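Antifreeze protein (Marinomonas primoryensis, PDB 5JUH) forms the calcium-binding RTX domain at the C-terminal end of a giant adhesin that binds its Antarctic bacterium to diatoms and ice, and probably takes part in type I secretion. Local coordinates at residues S83-L88 with I108-D113; D74-G79 with I96-D101; L121-L126 with G156-G161; T112-A117 with D186-I191. One frame throughout, in Å; residues are numbered along the deposited sequence.

Overall arrangement
From the N terminus, the chain winds as a calcium-bound RTX beta-roll, sending strands alternately to two sheets. Segment 74-79 opens interaction 2 and 83-88 opens interaction 1; 96-101 closes the first and 108-113 the second, so the two contacts cross. Each joins successive turns within one sheet, and both reach the calcium ion bound by Asp86 and Gly79. Interaction 4 starts on 112-117, where interaction 1 ends, and closes far along at 186-191. Nested inside that long loop, interaction 3 packs 121-126 against 156-161 and so brings the two sheets together. Strands 96-98, 120-122 and 187-192 lie side by side, linking interactions 2, 3 and 4.

Interaction 1: S83-L88 with I108-D113; sequences SLVDTL and IDTITD. With CA (calcium ion), chain E; CA (calcium ion), chain D.
Near-identical first torsions, -62° in Asp86 and -63° in Asp109, set each carboxylate beside its backbone N and bring both to a shared calcium ion. The two segments are successive turns of an RTX parallel beta-roll, joined by metal at one end and by parallel strand pairing at the other. Asp109 OD1 lies 2.4 Å from the calcium ion and accepts the Asp86 N-H over 2.8 Å, from above the carboxylate plane. Asp86 OD2 binds the same ion and also bridges to a second one, which Asp86 grips through both carboxylate oxygens; Asp82 contributes to both sites and Gly79 O to the second. The shared calcium ion probably offsets the negative charge of the two carboxylates, whose Asp86 OD2 and Asp109 OD1 are 3.2 Å apart. Leu84 O, at 2.3 Å from the ion shared by Asp86 and Asp109, adds a backbone ligand.

Beyond the metals, Thr110 N reaches Asp86 O, Leu88 N reaches Thr110 O, and Thr112 N meets Leu88 O at 2.9 Å in an almost straight bond (169°). On the inner face, Leu88 CD1 rests 4.2 Å from Ile111 CG1, with Phe97 touching both residues. Thr87 and Thr110 occupy the opposite face. Just past the strand, Thr112 OG1 hydrogen-bonds to Thr89 OG1; the Thr112 side chain crosses that of Thr87 at about a right angle, with Thr112 CG2 a tight 3.4 Å from Thr87 CG2.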
loop_
_atom_site.group_PDB
_atom_site.type_symbol
_atom_site.label_atom_id
_atom_site.label_comp_id
_atom_site.label_asym_id
_atom_site.label_seq_id
_atom_site.Cartn_x
_atom_site.Cartn_y
_atom_site.Cartn_z
ATOM N N SER A 83 12.542 12.910 -2.935
ATOM C CA SER A 83 13.630 12.036 -3.430
ATOM C C SER A 83 14.391 11.414 -2.312
ATOM O O SER A 83 15.529 10.984 -2.494
ATOM C CB SER A 83 14.597 12.844 -4.290
ATOM O OG SER A 83 13.856 13.647 -5.204
ATOM N N LEU A 84 13.762 11.276 -1.165
ATOM C CA LEU A 84 14.422 10.824 0.017
ATOM C C LEU A 84 13.629 9.780 0.777
ATOM O O LEU A 84 12.417 9.816 0.750
ATOM C CB LEU A 84 14.723 11.976 0.975
ATOM C CG LEU A 84 15.551 13.179 0.451
ATOM C CD1 LEU A 84 15.530 14.360 1.370
ATOM C CD2 LEU A 84 16.976 12.706 0.216
ATOM N N VAL A 85 14.335 8.912 1.455
ATOM C CA VAL A 85 13.658 7.943 2.325
ATOM C C VAL A 85 13.115 8.593 3.545
ATOM O O VAL A 85 13.834 9.182 4.359
ATOM C CB VAL A 85 14.646 6.817 2.742
ATOM C CG1 VAL A 85 13.976 5.899 3.722
ATOM C CG2 VAL A 85 15.128 6.028 1.539
ATOM N N ASP A 86 11.832 8.377 3.765
ATOM C CA ASP A 86 11.184 8.704 5.045
ATOM C C ASP A 86 10.825 7.422 5.763
ATOM O O ASP A 86 10.555 6.432 5.090
ATOM C CB ASP A 86 9.896 9.505 4.829
ATOM C CG ASP A 86 10.071 10.848 4.160
ATOM O OD1 ASP A 86 10.269 11.820 4.850
ATOM O OD2 ASP A 86 9.971 10.919 2.961
ATOM N N THR A 87 10.853 7.483 7.080
ATOM C CA THR A 87 10.388 6.323 7.874
ATOM C C THR A 87 9.001 6.709 8.407
ATOM O O THR A 87 8.857 7.680 9.096
ATOM C CB THR A 87 11.441 6.083 9.004
ATOM O OG1 THR A 87 12.666 5.833 8.332
ATOM C CG2 THR A 87 11.070 4.974 9.817
ATOM N N LEU A 88 8.034 5.904 8.119
ATOM C CA LEU A 88 6.631 6.177 8.404
ATOM C C LEU A 88 6.185 5.128 9.414
ATOM O O LEU A 88 6.390 3.927 9.181
ATOM C CB LEU A 88 5.705 6.036 7.141
ATOM C CG LEU A 88 6.200 6.879 5.916
ATOM C CD1 LEU A 88 5.168 6.599 4.782
ATOM C CD2 LEU A 88 6.181 8.321 6.242
ATOM N N ILE A 108 12.762 4.994 -2.008
ATOM C CA ILE A 108 11.413 4.702 -1.502
ATOM C C ILE A 108 11.376 4.699 0.025
ATOM O O ILE A 108 12.357 4.474 0.694
ATOM C CB ILE A 108 10.841 3.344 -2.012
ATOM C CG1 ILE A 108 11.556 2.163 -1.449
ATOM C CG2 ILE A 108 10.828 3.300 -3.518
ATOM C CD1 ILE A 108 11.090 0.827 -1.938
ATOM N N ASP A 109 10.173 5.000 0.544
ATOM C CA ASP A 109 9.954 5.061 1.991
ATOM C C ASP A 109 9.953 3.681 2.687
ATOM O O ASP A 109 9.698 2.672 2.071
ATOM C CB ASP A 109 8.677 5.783 2.296
ATOM C CG ASP A 109 8.726 7.247 1.814
ATOM O OD1 ASP A 109 9.848 7.936 1.797
ATOM O OD2 ASP A 109 7.559 7.717 1.472
ATOM N N THR A 110 10.217 3.731 4.003
ATOM C CA THR A 110 10.040 2.583 4.898
ATOM C C THR A 110 8.757 2.803 5.674
ATOM O O THR A 110 8.519 3.895 6.238
ATOM C CB THR A 110 11.209 2.460 5.796
ATOM O OG1 THR A 110 12.385 2.184 5.055
ATOM C CG2 THR A 110 10.978 1.378 6.855
ATOM N N ILE A 111 7.915 1.768 5.709
ATOM C CA ILE A 111 6.750 1.725 6.589
ATOM C C ILE A 111 7.113 0.732 7.671
ATOM O O ILE A 111 7.245 -0.458 7.361
ATOM C CB ILE A 111 5.453 1.342 5.860
ATOM C CG1 ILE A 111 5.131 2.404 4.765
ATOM C CG2 ILE A 111 4.344 1.225 6.903
ATOM C CD1 ILE A 111 4.070 1.918 3.848
ATOM N N THR A 112 7.265 1.187 8.885
ATOM C CA THR A 112 7.822 0.315 9.926
ATOM C C THR A 112 6.815 -0.712 10.464
ATOM O O THR A 112 7.313 -1.816 10.790
ATOM C CB THR A 112 8.374 1.036 11.104
ATOM O OG1 THR A 112 7.331 1.647 11.823
ATOM C CG2 THR A 112 9.416 2.125 10.748
ATOM N N ASP A 113 5.495 -0.438 10.396
ATOM C CA ASP A 113 4.580 -1.206 11.193
ATOM C C ASP A 113 3.264 -1.401 10.421
ATOM O O ASP A 113 2.157 -1.247 11.028
ATOM C CB ASP A 113 4.313 -0.499 12.537
ATOM C CG ASP A 113 3.515 0.848 12.332
ATOM O OD1 ASP A 113 3.659 1.525 11.242
ATOM O OD2 ASP A 113 2.801 1.194 13.308
HETATM CA CA CA E . 10.116 10.044 0.767
HETATM CA CA CA D . 10.081 13.396 2.920
HETATM O O HOH W 1 7.788 10.341 0.603
HETATM O O HOH W 2 9.152 14.581 4.745
HETATM O O HOH W 3 12.348 13.849 3.417
HETATM O O HOH W 4 10.252 15.504 1.956
HETATM O O HOH W 5 10.224 8.485 -1.130
#

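Interaction 2: D74-G79 with I96-D101; sequences DDVLFG and IFILND. With CA (calcium ion), chain D; CA (calcium ion), chain H; CA (calcium ion), chain C.
Ile98 is the bump that fills the hollow between Val76 and Phe78, every second residue on the edge strand of this RTX beta-roll sheet. Its two branches part company: CD1 reaches back to Val76 CG1 at 3.6 Å, while CG2 lies an equal 3.6 Å from Phe78 CD1. The Phe78 ring, swung away from its backbone N (chi1 179°), comes alongside so that Ile98 O sits at the ring edge and in its plane, 3.3 Å from Phe78 CD1. Val76 also borders Ile96 on this face, though more loosely, Val76 CG2 and Ile96 CD1 being 4.3 Å apart.

On the reverse face, Leu77 and Phe97 point the same way and lie side by side. Leu77 has two conformers, so its contact with the Phe97 ring is tentative; Leu121, on the next strand, touches the Phe97 side chain. Parallel backbone bonds fix this matching of shapes: Ile96 N to Asp75 O, Leu77 N to Ile96 O, and Ile98 N to Leu77 O. Calcium ions hold both ends of 74-79, bound by Asp75 OD2 at one and by Gly79 O at the other. A water bridges the segments, accepting from Gly79 N at 2.8 Å and donating to Ile98 O at 2.7 Å.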
loop_
_atom_site.group_PDB
_atom_site.type_symbol
_atom_site.label_atom_id
_atom_site.label_comp_id
_atom_site.label_asym_id
_atom_site.label_seq_id
_atom_site.Cartn_x
_atom_site.Cartn_y
_atom_site.Cartn_z
ATOM N N ASP A 74 -6.734 7.010 13.788
ATOM C CA ASP A 74 -6.703 6.681 12.348
ATOM C C ASP A 74 -6.102 7.832 11.569
ATOM O O ASP A 74 -6.788 8.880 11.440
ATOM C CB ASP A 74 -8.125 6.342 11.790
ATOM C CG ASP A 74 -8.849 5.219 12.656
ATOM O OD1 ASP A 74 -8.194 4.316 13.138
ATOM O OD2 ASP A 74 -10.060 5.367 12.882
ATOM N N ASP A 75 -4.845 7.692 11.193
ATOM C CA ASP A 75 -4.052 8.775 10.630
ATOM C C ASP A 75 -3.846 8.626 9.128
ATOM O O ASP A 75 -4.164 7.569 8.525
ATOM C CB ASP A 75 -2.653 8.758 11.270
ATOM C CG ASP A 75 -2.704 8.806 12.819
ATOM O OD1 ASP A 75 -3.378 9.655 13.367
ATOM O OD2 ASP A 75 -2.098 7.910 13.460
ATOM N N VAL A 76 -3.352 9.717 8.529
ATOM C CA VAL A 76 -2.995 9.651 7.107
ATOM C C VAL A 76 -1.552 10.191 7.132
ATOM O O VAL A 76 -1.260 11.309 7.507
ATOM C CB VAL A 76 -3.913 10.550 6.234
ATOM C CG1 VAL A 76 -3.456 10.518 4.825
ATOM C CG2 VAL A 76 -5.384 10.148 6.393
ATOM N N LEU A 77 -0.608 9.365 6.679
ATOM C CA LEU A 77 0.824 9.616 6.772
ATOM C C LEU A 77 1.384 9.712 5.333
ATOM O O LEU A 77 1.068 8.914 4.448
ATOM C CB LEU A 77 1.485 8.520 7.513
ATOM C CG LEU A 77 1.689 8.711 9.022
ATOM C CD1 LEU A 77 0.902 9.687 9.802
ATOM C CD2 LEU A 77 1.762 7.361 9.722
ATOM N N PHE A 78 2.252 10.699 5.117
ATOM C CA PHE A 78 2.801 10.937 3.789
ATOM C C PHE A 78 4.144 11.621 3.917
ATOM O O PHE A 78 4.256 12.647 4.561
ATOM C CB PHE A 78 1.833 11.859 2.997
ATOM C CG PHE A 78 2.294 12.208 1.628
ATOM C CD1 PHE A 78 2.757 11.248 0.728
ATOM C CD2 PHE A 78 2.177 13.529 1.178
ATOM C CE1 PHE A 78 3.077 11.602 -0.600
ATOM C CE2 PHE A 78 2.491 13.874 -0.143
ATOM C CZ PHE A 78 2.950 12.925 -1.015
ATOM N N GLY A 79 5.131 11.060 3.244
ATOM C CA GLY A 79 6.527 11.649 3.356
ATOM C C GLY A 79 6.798 12.756 2.314
ATOM O O GLY A 79 7.875 13.283 2.282
ATOM N N ILE A 96 -3.570 5.249 6.949
ATOM C CA ILE A 96 -3.332 5.217 5.497
ATOM C C ILE A 96 -1.905 5.769 5.281
ATOM O O ILE A 96 -1.568 6.855 5.736
ATOM C CB ILE A 96 -4.326 6.116 4.738
ATOM C CG1 ILE A 96 -5.727 5.568 4.905
ATOM C CG2 ILE A 96 -3.907 6.282 3.287
ATOM C CD1 ILE A 96 -6.818 6.518 4.496
ATOM N N PHE A 97 -1.108 4.998 4.588
ATOM C CA PHE A 97 0.192 5.447 4.161
ATOM C C PHE A 97 0.131 5.801 2.708
ATOM O O PHE A 97 -0.163 4.968 1.858
ATOM C CB PHE A 97 1.290 4.337 4.381
ATOM C CG PHE A 97 1.363 3.886 5.828
ATOM C CD1 PHE A 97 2.223 4.481 6.711
ATOM C CD2 PHE A 97 0.616 2.800 6.318
ATOM C CE1 PHE A 97 2.318 4.091 8.030
ATOM C CE2 PHE A 97 0.687 2.411 7.635
ATOM C CZ PHE A 97 1.561 3.012 8.464
ATOM N N ILE A 98 0.321 7.096 2.424
ATOM C CA ILE A 98 0.368 7.539 1.022
ATOM C C ILE A 98 1.735 7.444 0.455
ATOM O O ILE A 98 2.659 7.938 1.081
ATOM C CB ILE A 98 -0.154 9.025 0.917
ATOM C CG1 ILE A 98 -1.567 9.173 1.502
ATOM C CG2 ILE A 98 -0.140 9.461 -0.537
ATOM C CD1 ILE A 98 -2.066 10.630 1.550
ATOM N N LEU A 99 1.900 6.765 -0.654
ATOM C CA LEU A 99 3.221 6.520 -1.195
ATOM C C LEU A 99 3.353 7.223 -2.564
ATOM O O LEU A 99 2.486 7.215 -3.384
ATOM C CB LEU A 99 3.446 4.988 -1.394
ATOM C CG LEU A 99 3.509 4.323 0.005
ATOM C CD1 LEU A 99 3.588 2.837 -0.277
ATOM C CD2 LEU A 99 4.755 4.694 0.758
ATOM N N ASN A 100 4.519 7.759 -2.750
ATOM C CA ASN A 100 4.974 8.412 -3.978
ATOM C C ASN A 100 5.694 7.441 -4.850
ATOM O O ASN A 100 6.496 6.601 -4.404
ATOM C CB ASN A 100 5.811 9.659 -3.614
ATOM C CG ASN A 100 7.040 9.336 -2.828
ATOM O OD1 ASN A 100 8.232 9.761 -3.233
ATOM N ND2 ASN A 100 6.854 8.631 -1.732
ATOM N N ASP A 101 5.562 7.645 -6.140
ATOM C CA ASP A 101 6.311 6.842 -7.100
ATOM C C ASP A 101 7.661 7.555 -7.356
ATOM O O ASP A 101 7.716 8.609 -7.837
ATOM C CB ASP A 101 5.493 6.890 -8.391
ATOM C CG ASP A 101 5.953 5.961 -9.420
ATOM O OD1 ASP A 101 6.933 5.200 -9.213
ATOM O OD2 ASP A 101 5.366 6.046 -10.621
HETATM CA CA CA D . 10.081 13.396 2.920
HETATM CA CA CA H . -2.397 5.641 14.046
HETATM CA CA CA C . 8.802 3.882 -9.645
HETATM O O HOH W 6 5.139 8.663 1.854
HETATM O O HOH W 7 9.595 3.450 -7.466
HETATM O O HOH W 8 7.791 2.366 -8.073
HETATM O O HOH W 9 8.885 5.039 -11.751
HETATM O O HOH W 10 7.975 2.254 -10.979
HETATM O O HOH W 11 10.665 2.936 -10.317
#

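Interaction 3: L121-L126 with G156-G161; sequences LDLTDL and GHVKVG
Van der Waals contact joins Leu121, Leu123 and Leu126 to Val158 and Val160; no hydrogen bond crosses between the segments. Leu121 and Val158 reach toward each other tip to tip, with Leu121 CD1 3.8 Å from Val158 CG2. The same methyl also nears the other branch of Val158, so it lies against both methyls of the valine. Leu123 comes in obliquely and spans both valines: its CD1 is 4.2 Å from Val158 CG1 and a looser 4.5 Å from Val160 CG2. Further along, Leu126 meets Val160 with backbone and base rather than tip, its carbonyl O 3.8 Å from Val160 CG1 and its CB 4.3 Å from Val160 CG2. Both valines hold CG1 opposite the backbone N (chi1 178° in each), which presents the two methyls of each residue to the leucines as a forked surface. Val165, on the strand beside 157-160, touches Leu123 and both valines and widens the apolar layer.

Among polar interactions, one pair of bonds within 121-126 shapes the turn before Leu126. Asp122 OD1 accepts twice from Thr124, 3.0 Å from Thr124 N and 2.8 Å from Thr124 OG1, the first bond making an Asx turn. The second comes on the syn side of the carboxylate, and Thr124 OG1 is also engaged with Asn193 N. This turn leads from strand 120-122 into the short helix 124-127.

Leucines of one sheet and its following helix thus meet valines of the other, the face-to-face packing of two beta sheets around a common hydrophobic core.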
loop_
_atom_site.group_PDB
_atom_site.type_symbol
_atom_site.label_atom_id
_atom_site.label_comp_id
_atom_site.label_asym_id
_atom_site.label_seq_id
_atom_site.Cartn_x
_atom_site.Cartn_y
_atom_site.Cartn_z
ATOM N N LEU A 121 -2.746 1.259 2.093
ATOM C CA LEU A 121 -1.787 1.949 1.274
ATOM C C LEU A 121 -2.499 2.712 0.152
ATOM O O LEU A 121 -3.274 2.147 -0.600
ATOM C CB LEU A 121 -0.893 0.937 0.594
ATOM C CG LEU A 121 -0.127 -0.060 1.498
ATOM C CD1 LEU A 121 0.662 -1.044 0.675
ATOM C CD2 LEU A 121 0.845 0.722 2.392
ATOM N N ASP A 122 -2.224 4.002 0.062
ATOM C CA ASP A 122 -2.720 4.799 -1.072
ATOM C C ASP A 122 -1.673 4.729 -2.185
ATOM O O ASP A 122 -0.607 5.350 -2.044
ATOM C CB ASP A 122 -3.073 6.224 -0.632
ATOM C CG ASP A 122 -3.677 7.061 -1.775
ATOM O OD1 ASP A 122 -3.395 6.734 -2.950
ATOM O OD2 ASP A 122 -4.460 7.990 -1.459
ATOM N N LEU A 123 -2.016 3.998 -3.210
ATOM C CA LEU A 123 -1.068 3.771 -4.270
ATOM C C LEU A 123 -1.391 4.526 -5.552
ATOM O O LEU A 123 -0.873 4.207 -6.526
ATOM C CB LEU A 123 -1.029 2.234 -4.641
ATOM C CG LEU A 123 -0.579 1.382 -3.421
ATOM C CD1 LEU A 123 -0.506 -0.072 -3.898
ATOM C CD2 LEU A 123 0.808 1.802 -2.871
ATOM N N THR A 124 -2.283 5.476 -5.436
ATOM C CA THR A 124 -2.690 6.254 -6.641
ATOM C C THR A 124 -1.532 6.787 -7.456
ATOM O O THR A 124 -1.539 6.651 -8.616
ATOM C CB THR A 124 -3.602 7.430 -6.217
ATOM O OG1 THR A 124 -4.712 6.953 -5.463
ATOM C CG2 THR A 124 -4.134 8.176 -7.458
ATOM N N ASP A 125 -0.534 7.313 -6.758
ATOM C CA ASP A 125 0.593 7.881 -7.514
ATOM C C ASP A 125 1.434 6.858 -8.266
ATOM O O ASP A 125 2.008 7.145 -9.251
ATOM C CB ASP A 125 1.506 8.655 -6.535
ATOM C CG ASP A 125 2.485 9.585 -7.258
ATOM O OD1 ASP A 125 2.020 10.406 -7.978
ATOM O OD2 ASP A 125 3.621 9.422 -7.041
ATOM N N LEU A 126 1.451 5.641 -7.815
ATOM C CA LEU A 126 2.165 4.594 -8.515
ATOM C C LEU A 126 1.407 4.007 -9.686
ATOM O O LEU A 126 1.977 3.381 -10.508
ATOM C CB LEU A 126 2.468 3.439 -7.487
ATOM C CG LEU A 126 3.562 4.026 -6.588
ATOM C CD1 LEU A 126 3.220 4.481 -5.247
ATOM C CD2 LEU A 126 4.751 3.186 -6.655
ATOM N N GLY A 156 5.050 -9.411 3.125
ATOM C CA GLY A 156 6.088 -8.364 3.368
ATOM C C GLY A 156 6.476 -7.502 2.213
ATOM O O GLY A 156 7.401 -6.682 2.354
ATOM N N HIS A 157 5.758 -7.695 1.089
ATOM C CA HIS A 157 6.045 -6.894 -0.074
ATOM C C HIS A 157 4.745 -6.484 -0.785
ATOM O O HIS A 157 3.799 -7.268 -0.914
ATOM C CB HIS A 157 6.912 -7.629 -1.124
ATOM C CG HIS A 157 8.289 -7.907 -0.641
ATOM N ND1 HIS A 157 9.334 -7.054 -0.928
ATOM C CD2 HIS A 157 8.739 -8.859 0.176
ATOM C CE1 HIS A 157 10.393 -7.484 -0.279
ATOM N NE2 HIS A 157 10.052 -8.549 0.405
ATOM N N VAL A 158 4.828 -5.291 -1.389
ATOM C CA VAL A 158 3.779 -4.846 -2.315
ATOM C C VAL A 158 4.510 -4.203 -3.484
ATOM O O VAL A 158 5.339 -3.281 -3.290
ATOM C CB VAL A 158 2.829 -3.807 -1.618
ATOM C CG1 VAL A 158 1.772 -3.294 -2.581
ATOM C CG2 VAL A 158 2.159 -4.421 -0.395
ATOM N N LYS A 159 4.210 -4.656 -4.680
ATOM C CA LYS A 159 4.941 -4.245 -5.872
ATOM C C LYS A 159 3.951 -3.750 -6.908
ATOM O O LYS A 159 2.920 -4.316 -7.045
ATOM C CB LYS A 159 5.794 -5.387 -6.432
ATOM C CG LYS A 159 6.907 -5.800 -5.445
ATOM C CD LYS A 159 7.651 -6.927 -6.089
ATOM C CE LYS A 159 8.552 -7.632 -5.123
ATOM N NZ LYS A 159 9.816 -7.066 -4.888
ATOM N N VAL A 160 4.404 -2.727 -7.647
ATOM C CA VAL A 160 3.705 -2.253 -8.880
ATOM C C VAL A 160 4.678 -2.229 -10.001
ATOM O O VAL A 160 5.718 -1.717 -9.800
ATOM C CB VAL A 160 3.037 -0.863 -8.609
ATOM C CG1 VAL A 160 2.393 -0.383 -9.862
ATOM C CG2 VAL A 160 1.974 -0.865 -7.524
ATOM N N GLY A 161 4.428 -2.924 -11.122
ATOM C CA GLY A 161 5.451 -2.985 -12.158
ATOM C C GLY A 161 6.737 -3.642 -11.797
ATOM O O GLY A 161 7.827 -3.234 -12.248
#

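Interaction 4: T112-A117 with D186-I191; sequences TDFNAA and DSIKVI. With CA (calcium ion), chain B.
Phe114 turns the edge of its ring to Ile188, with CE2 3.8 Å from Ile188 CG2 and the methyl near the ring plane. The two side chains cross at about a right angle. Phe114 belongs to the loop of the RTX beta-roll that links strands 110-111 and 120-122, and Ile188 to strand 187-192, which lies beside 120-122 and continues that sheet. A first torsion of -176° in Phe114 carries the ring away from its backbone N and into the interior, where Leu121 and Phe97 also touch it. Ala116 shares the same methyl of Ile188, its CB standing 4.0 Å from CG2, and comes still nearer the backbone at Ser187 O.

The loop is folded by an Asx turn: Asn115 OD1 accepts the N-H of Ala117 at 3.1 Å, the donor lying well above the amide carbonyl plane. Asn115 N is bonded in turn to Asp119 OD2. Just before the strand, both carboxylate oxygens of Asp186 bind a calcium ion whose site is completed by Asp175, Asn177, Val179, Gly181 and a water, anchoring the chain two residues before Ile188.

No direct hydrogen bond crosses the contact, and water takes that part twice. One molecule donates to Ala116 O at 2.7 Å and accepts from Lys189 N at 2.8 Å. Lys189 NZ, which also bonds Glu118 O, is 4.3 Å from Ala117 O; a second water closes the interval, 2.8 Å from Lys189 NZ and equally far from Ala117 O.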
loop_
_atom_site.group_PDB
_atom_site.type_symbol
_atom_site.label_atom_id
_atom_site.label_comp_id
_atom_site.label_asym_id
_atom_site.label_seq_id
_atom_site.Cartn_x
_atom_site.Cartn_y
_atom_site.Cartn_z
ATOM N N THR A 112 7.265 1.187 8.885
ATOM C CA THR A 112 7.822 0.315 9.926
ATOM C C THR A 112 6.815 -0.712 10.464
ATOM O O THR A 112 7.313 -1.816 10.790
ATOM C CB THR A 112 8.374 1.036 11.104
ATOM O OG1 THR A 112 7.331 1.647 11.823
ATOM C CG2 THR A 112 9.416 2.125 10.748
ATOM N N ASP A 113 5.495 -0.438 10.396
ATOM C CA ASP A 113 4.580 -1.206 11.193
ATOM C C ASP A 113 3.264 -1.401 10.421
ATOM O O ASP A 113 2.157 -1.247 11.028
ATOM C CB ASP A 113 4.313 -0.499 12.537
ATOM C CG ASP A 113 3.515 0.848 12.332
ATOM O OD1 ASP A 113 3.659 1.525 11.242
ATOM O OD2 ASP A 113 2.801 1.194 13.308
ATOM N N PHE A 114 3.339 -1.789 9.135
ATOM C CA PHE A 114 2.095 -1.935 8.390
ATOM C C PHE A 114 1.357 -3.169 8.953
ATOM O O PHE A 114 1.882 -4.268 8.840
ATOM C CB PHE A 114 2.384 -2.142 6.916
ATOM C CG PHE A 114 1.140 -2.207 6.047
ATOM C CD1 PHE A 114 0.512 -1.037 5.750
ATOM C CD2 PHE A 114 0.604 -3.392 5.580
ATOM C CE1 PHE A 114 -0.604 -1.010 5.014
ATOM C CE2 PHE A 114 -0.563 -3.415 4.769
ATOM C CZ PHE A 114 -1.142 -2.210 4.539
ATOM N N ASN A 115 0.115 -2.960 9.346
ATOM C CA ASN A 115 -0.743 -4.041 9.839
ATOM C C ASN A 115 -1.831 -4.199 8.807
ATOM O O ASN A 115 -2.775 -3.408 8.743
ATOM C CB ASN A 115 -1.287 -3.687 11.202
ATOM C CG ASN A 115 -2.200 -4.731 11.759
ATOM O OD1 ASN A 115 -2.564 -5.701 11.096
ATOM N ND2 ASN A 115 -2.668 -4.523 12.957
ATOM N N ALA A 116 -1.838 -5.330 8.109
ATOM C CA ALA A 116 -2.726 -5.529 6.965
ATOM C C ALA A 116 -4.208 -5.617 7.423
ATOM O O ALA A 116 -5.112 -5.465 6.561
ATOM C CB ALA A 116 -2.403 -6.776 6.126
ATOM N N ALA A 117 -4.464 -6.016 8.673
ATOM C CA ALA A 117 -5.847 -6.063 9.141
ATOM C C ALA A 117 -6.431 -4.700 9.477
ATOM O O ALA A 117 -7.660 -4.596 9.627
ATOM C CB ALA A 117 -5.886 -6.837 10.442
ATOM N N ASP A 186 -5.302 -13.951 2.758
ATOM C CA ASP A 186 -5.092 -12.584 3.293
ATOM C C ASP A 186 -5.115 -11.568 2.170
ATOM O O ASP A 186 -4.940 -11.859 0.959
ATOM C CB ASP A 186 -3.750 -12.547 4.036
ATOM C CG ASP A 186 -3.783 -13.338 5.398
ATOM O OD1 ASP A 186 -4.540 -13.031 6.286
ATOM O OD2 ASP A 186 -2.978 -14.298 5.480
ATOM N N SER A 187 -5.372 -10.333 2.597
ATOM C CA SER A 187 -5.392 -9.231 1.638
ATOM C C SER A 187 -4.938 -7.955 2.282
ATOM O O SER A 187 -4.842 -7.819 3.516
ATOM C CB SER A 187 -6.833 -9.035 1.061
ATOM O OG SER A 187 -7.720 -8.737 2.160
ATOM N N ILE A 188 -4.650 -6.987 1.417
ATOM C CA ILE A 188 -4.324 -5.623 1.897
ATOM C C ILE A 188 -5.336 -4.657 1.343
ATOM O O ILE A 188 -5.891 -4.884 0.234
ATOM C CB ILE A 188 -2.899 -5.162 1.539
ATOM C CG1 ILE A 188 -2.690 -5.017 0.115
ATOM C CG2 ILE A 188 -1.861 -5.983 2.272
ATOM C CD1 ILE A 188 -1.548 -4.054 -0.180
ATOM N N LYS A 189 -5.520 -3.573 2.070
ATOM C CA LYS A 189 -6.382 -2.487 1.650
ATOM C C LYS A 189 -5.559 -1.481 0.780
ATOM O O LYS A 189 -4.543 -0.970 1.262
ATOM C CB LYS A 189 -6.994 -1.832 2.830
ATOM C CG LYS A 189 -7.893 -2.784 3.588
ATOM C CD LYS A 189 -8.741 -2.139 4.653
ATOM C CE LYS A 189 -7.885 -1.647 5.780
ATOM N NZ LYS A 189 -8.751 -1.304 7.007
ATOM N N VAL A 190 -5.991 -1.246 -0.451
ATOM C CA VAL A 190 -5.316 -0.385 -1.393
ATOM C C VAL A 190 -6.305 0.696 -1.791
ATOM O O VAL A 190 -7.478 0.390 -2.131
ATOM C CB VAL A 190 -4.889 -1.140 -2.638
ATOM C CG1 VAL A 190 -4.396 -0.226 -3.711
ATOM C CG2 VAL A 190 -3.928 -2.228 -2.290
ATOM N N ILE A 191 -5.850 1.946 -1.691
ATOM C CA ILE A 191 -6.648 3.126 -2.071
ATOM C C ILE A 191 -6.167 3.629 -3.457
ATOM O O ILE A 191 -4.991 3.729 -3.721
ATOM C CB ILE A 191 -6.551 4.216 -1.023
ATOM C CG1 ILE A 191 -7.261 3.699 0.280
ATOM C CG2 ILE A 191 -7.229 5.473 -1.498
ATOM C CD1 ILE A 191 -6.814 4.445 1.483
HETATM CA CA CA B . -3.997 -15.041 7.543
HETATM O O HOH W 12 -4.354 -3.677 4.618
HETATM O O HOH W 13 -9.555 -3.860 7.671
HETATM O O HOH W 14 -4.789 -16.618 5.848
#